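Local atomic coordinates of isomerase prhC (Penicillium brasilianum, PDB entry 5X9J), a protein that acts as an isomerase in the biosynthesis of paraherquonin, a fungal meroterpenoid with a highly congested hexacyclic skeleton. Residues K84-N89 with A117-G122; S39-G44 with S90-I95. All blocks are in the same frame, centred on the assembly; numbering follows the deposited sequence.

The two contacts meet on one sheet. Contact 1 pairs strand 87-88, which follows helix 73-86, with the end of strand 108-119. Contact 2 lays the end of helix 26-43 against strand 90-94, which also pairs with strand 108-119. The centre of contact 1 is about 16 Å from the centre of the chain, and the contact is partly buried. Contact 2, its centre about 9 Å from the chain centre, is a surface contact in which F92 alone of the touching residues is buried. Backbone hydrogen bonds dominate contact 1; contact 2 joins a serine-to-backbone bond to apolar packing. They touch directly: K84 NZ probably bonds to G44 O, 2.6 Å away.

Contact 1. Residues K84-N89 with A117-G122; sequences KHIGWN and ADTIGG
G87 and W88 run antiparallel to D118 and T119, forming a short strand pair. W88 and D118 are the hydrogen-bonded pair. W88 N gives a bond of 2.8 Å to D118 O, and D118 N returns one of 3.0 Å to W88 O. G87 and T119 are the non-hydrogen-bonded pair, with CA atoms 4.1 Å apart. I120 N then bonds to I86 O at 2.9 Å, with a C=O...N angle of 162°. This bond ties I86, just before strand 87-88, to the type I turn T119-G122.

The W88 indole lies over the face of the strand pair that carries D118 CB. Its CG sits between the backbone N and the carbonyl carbon (chi1 56°), which folds the ring back over the partner strand. D118 CB makes a CH-pi contact over the five-membered ring of W88, 3.6 Å from its centroid. The other end of the indole reaches the T119-I120 peptide, with W88 CH2 3.4 Å from T119 C. I120 CD1 packs on I86 CG2 at 3.9 Å, the two side chains crossing at about a right angle. Both isoleucines also touch L160 of helix 150-162.

Backbone bonds therefore set the register. D118 O lies above the indole plane, toward its rim, while the isoleucines join both segments to helix 150-162.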
# COMPACT_ATOMS: atom_id res chain seq x y z
N LYS B 84 -16.12 -14.66 6.65
CA LYS B 84 -16.19 -15.82 7.53
C LYS B 84 -16.91 -17.00 6.87
O LYS B 84 -16.62 -18.16 7.19
CB LYS B 84 -16.86 -15.46 8.86
CG LYS B 84 -16.05 -14.51 9.73
CD LYS B 84 -16.63 -14.43 11.13
CE LYS B 84 -15.71 -13.65 12.07
NZ LYS B 84 -15.50 -14.36 13.38
N HIS B 85 -17.86 -16.73 5.97
CA HIS B 85 -18.52 -17.82 5.24
C HIS B 85 -17.55 -18.58 4.35
O HIS B 85 -17.76 -19.77 4.08
CB HIS B 85 -19.67 -17.30 4.38
CG HIS B 85 -20.88 -16.88 5.15
ND1 HIS B 85 -21.80 -15.98 4.66
CD2 HIS B 85 -21.34 -17.25 6.37
CE1 HIS B 85 -22.77 -15.80 5.55
NE2 HIS B 85 -22.51 -16.56 6.60
N ILE B 86 -16.50 -17.93 3.85
CA ILE B 86 -15.62 -18.58 2.89
C ILE B 86 -14.24 -18.87 3.45
O ILE B 86 -13.46 -19.58 2.79
CB ILE B 86 -15.52 -17.78 1.57
CG1 ILE B 86 -14.87 -16.40 1.78
CG2 ILE B 86 -16.91 -17.62 0.96
CD1 ILE B 86 -13.36 -16.39 1.73
N GLY B 87 -13.90 -18.36 4.63
CA GLY B 87 -12.57 -18.54 5.17
C GLY B 87 -12.62 -18.89 6.65
O GLY B 87 -13.58 -18.60 7.34
N TRP B 88 -11.53 -19.50 7.11
CA TRP B 88 -11.38 -19.87 8.51
C TRP B 88 -9.89 -19.81 8.83
O TRP B 88 -9.04 -19.73 7.94
CB TRP B 88 -12.00 -21.26 8.81
CG TRP B 88 -11.44 -22.38 7.94
CD1 TRP B 88 -10.45 -23.25 8.27
CD2 TRP B 88 -11.85 -22.72 6.61
NE1 TRP B 88 -10.20 -24.12 7.23
CE2 TRP B 88 -11.05 -23.81 6.20
CE3 TRP B 88 -12.80 -22.21 5.72
CZ2 TRP B 88 -11.18 -24.40 4.93
CZ3 TRP B 88 -12.93 -22.80 4.46
CH2 TRP B 88 -12.12 -23.88 4.08
N ASN B 89 -9.58 -19.85 10.12
CA ASN B 89 -8.20 -19.73 10.60
C ASN B 89 -7.56 -18.44 10.07
O ASN B 89 -6.43 -18.42 9.59
CB ASN B 89 -7.39 -20.97 10.20
CG ASN B 89 -6.14 -21.15 11.05
OD1 ASN B 89 -6.07 -20.69 12.20
ND2 ASN B 89 -5.13 -21.81 10.48
N ALA B 117 -5.29 -17.16 5.61
CA ALA B 117 -6.51 -17.88 5.93
C ALA B 117 -6.58 -19.13 5.07
O ALA B 117 -6.02 -19.17 3.96
CB ALA B 117 -7.76 -17.02 5.70
N ASP B 118 -7.23 -20.15 5.60
CA ASP B 118 -7.75 -21.23 4.77
C ASP B 118 -9.10 -20.80 4.23
O ASP B 118 -9.88 -20.14 4.92
CB ASP B 118 -7.87 -22.52 5.59
CG ASP B 118 -6.52 -23.09 5.93
OD1 ASP B 118 -5.73 -23.35 4.99
OD2 ASP B 118 -6.23 -23.24 7.13
N THR B 119 -9.37 -21.12 2.97
CA THR B 119 -10.62 -20.72 2.35
C THR B 119 -11.15 -21.86 1.50
O THR B 119 -10.43 -22.81 1.17
CB THR B 119 -10.48 -19.47 1.45
OG1 THR B 119 -9.88 -19.86 0.21
CG2 THR B 119 -9.64 -18.37 2.12
N ILE B 120 -12.40 -21.71 1.08
CA ILE B 120 -13.03 -22.61 0.12
C ILE B 120 -12.15 -22.80 -1.10
O ILE B 120 -12.04 -23.91 -1.65
CB ILE B 120 -14.42 -22.08 -0.26
CG1 ILE B 120 -15.31 -21.98 0.98
CG2 ILE B 120 -15.05 -22.95 -1.35
CD1 ILE B 120 -16.70 -21.46 0.68
N GLY B 121 -11.50 -21.73 -1.55
CA GLY B 121 -10.63 -21.78 -2.71
C GLY B 121 -9.20 -22.17 -2.42
O GLY B 121 -8.36 -22.11 -3.33
N GLY B 122 -8.87 -22.59 -1.20
CA GLY B 122 -7.52 -22.96 -0.88
C GLY B 122 -6.84 -21.93 -0.01
O GLY B 122 -7.45 -20.93 0.39

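Contact 2. Residues S39-G44 with S90-I95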
# COMPACT_ATOMS: atom_id res chain seq x y z
N SER B 39 -4.54 -7.70 16.41
CA SER B 39 -4.92 -8.83 17.27
C SER B 39 -6.43 -9.00 17.32
O SER B 39 -6.93 -10.13 17.30
CB SER B 39 -4.39 -8.63 18.69
OG SER B 39 -2.99 -8.50 18.68
N ILE B 40 -7.16 -7.89 17.41
CA ILE B 40 -8.62 -7.97 17.43
C ILE B 40 -9.13 -8.62 16.15
O ILE B 40 -9.99 -9.50 16.19
CB ILE B 40 -9.24 -6.57 17.63
CG1 ILE B 40 -9.14 -6.15 19.10
CG2 ILE B 40 -10.69 -6.57 17.18
CD1 ILE B 40 -9.64 -4.74 19.36
N ILE B 41 -8.60 -8.19 15.01
CA ILE B 41 -9.00 -8.81 13.74
C ILE B 41 -8.61 -10.28 13.72
O ILE B 41 -9.39 -11.13 13.27
CB ILE B 41 -8.37 -8.05 12.56
CG1 ILE B 41 -9.14 -6.76 12.29
CG2 ILE B 41 -8.31 -8.93 11.33
CD1 ILE B 41 -8.44 -5.84 11.35
N SER B 42 -7.41 -10.61 14.20
CA SER B 42 -6.98 -12.00 14.21
C SER B 42 -7.89 -12.86 15.08
O SER B 42 -8.14 -14.03 14.77
CB SER B 42 -5.55 -12.11 14.72
OG SER B 42 -4.64 -12.07 13.66
N SER B 43 -8.39 -12.30 16.17
CA SER B 43 -9.21 -13.08 17.09
C SER B 43 -10.57 -13.41 16.48
O SER B 43 -11.24 -14.31 16.99
CB SER B 43 -9.40 -12.32 18.40
OG SER B 43 -10.40 -11.33 18.21
N GLY B 44 -10.98 -12.72 15.43
CA GLY B 44 -12.27 -12.95 14.82
C GLY B 44 -13.47 -12.42 15.58
O GLY B 44 -14.61 -12.73 15.21
N SER B 90 -8.33 -17.36 10.16
CA SER B 90 -7.90 -16.05 9.69
C SER B 90 -6.93 -15.42 10.68
O SER B 90 -7.23 -15.29 11.87
CB SER B 90 -9.10 -15.13 9.51
OG SER B 90 -9.89 -15.52 8.42
N LYS B 91 -5.77 -14.98 10.17
CA LYS B 91 -4.73 -14.34 10.96
C LYS B 91 -4.32 -13.03 10.29
O LYS B 91 -4.29 -12.95 9.06
CB LYS B 91 -3.50 -15.25 11.09
CG LYS B 91 -3.75 -16.59 11.80
CD LYS B 91 -2.55 -17.54 11.63
CE LYS B 91 -2.80 -18.91 12.28
NZ LYS B 91 -2.92 -18.83 13.76
N PHE B 92 -3.99 -12.03 11.10
CA PHE B 92 -3.60 -10.70 10.62
C PHE B 92 -2.58 -10.16 11.61
O PHE B 92 -2.87 -10.08 12.81
CB PHE B 92 -4.82 -9.79 10.50
CG PHE B 92 -4.60 -8.52 9.69
CD1 PHE B 92 -4.23 -7.33 10.31
CD2 PHE B 92 -4.80 -8.51 8.32
CE1 PHE B 92 -4.04 -6.16 9.58
CE2 PHE B 92 -4.61 -7.35 7.58
CZ PHE B 92 -4.23 -6.18 8.21
N TRP B 93 -1.38 -9.82 11.15
CA TRP B 93 -0.33 -9.43 12.08
C TRP B 93 0.61 -8.43 11.42
O TRP B 93 0.82 -8.45 10.20
CB TRP B 93 0.47 -10.66 12.57
CG TRP B 93 1.26 -11.37 11.48
CD1 TRP B 93 2.60 -11.23 11.23
CD2 TRP B 93 0.77 -12.34 10.54
NE1 TRP B 93 2.96 -12.04 10.18
CE2 TRP B 93 1.86 -12.73 9.74
CE3 TRP B 93 -0.48 -12.90 10.29
CZ2 TRP B 93 1.73 -13.67 8.70
CZ3 TRP B 93 -0.61 -13.83 9.26
CH2 TRP B 93 0.50 -14.20 8.48
N ILE B 94 1.21 -7.57 12.26
CA ILE B 94 2.17 -6.58 11.79
C ILE B 94 3.49 -7.26 11.44
O ILE B 94 3.97 -8.13 12.18
CB ILE B 94 2.37 -5.48 12.84
CG1 ILE B 94 1.04 -4.79 13.13
CG2 ILE B 94 3.39 -4.45 12.37
CD1 ILE B 94 1.18 -3.63 14.10
N ILE B 95 4.06 -6.88 10.30
CA ILE B 95 5.36 -7.35 9.85
C ILE B 95 6.28 -6.14 9.70
O ILE B 95 5.83 -5.00 9.59
CB ILE B 95 5.30 -8.12 8.52
CG1 ILE B 95 4.74 -7.21 7.41
CG2 ILE B 95 4.46 -9.40 8.67
CD1 ILE B 95 4.80 -7.82 5.99
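F92, S42 and I41 carry this contact, in which the last turn of helix 26-43 lies along strand 90-94. The short axes of helix 39-43 and strand 90-94 are nearly antiparallel, at 169°, and approach to 6.6 Å. The nearest CA atoms are those of S42 and K91, 4.6 Å apart. The S42 hydroxyl reaches the strand main chain: its OG accepts a hydrogen bond from F92 N at 2.6 Å, with an N-H...O angle of 156°. S42 OG also lies 2.8 Å from F92 O, so it sits by both backbone polar atoms of one residue. F92 CG points away from its own amide N (chi1 -165°), which keeps the ring clear of this hydroxyl.

I41 meets F92 through its gamma methyl branch. I41 CG2 lies 3.7 Å from F92 CB and 4.1 Å from F92 CG, so the methyl rests at the root of the ring. Beyond I41, F92 is packed by C38 of the same helix and by A113 and C115 of strand 108-119.

With an alanine at S42, F92 N would probably be left without its acceptor from the helix.

K91 and W93 make backbone hydrogen bonds to strand 108-119, to S116 and A114. The F92 N-H between them is met by S42 instead. The serine thus gives a strand N-H an acceptor from the helix, and the apolar I41 contact lies alongside. The buried F92 side chain sits on the sheet face covered by helix 26-43.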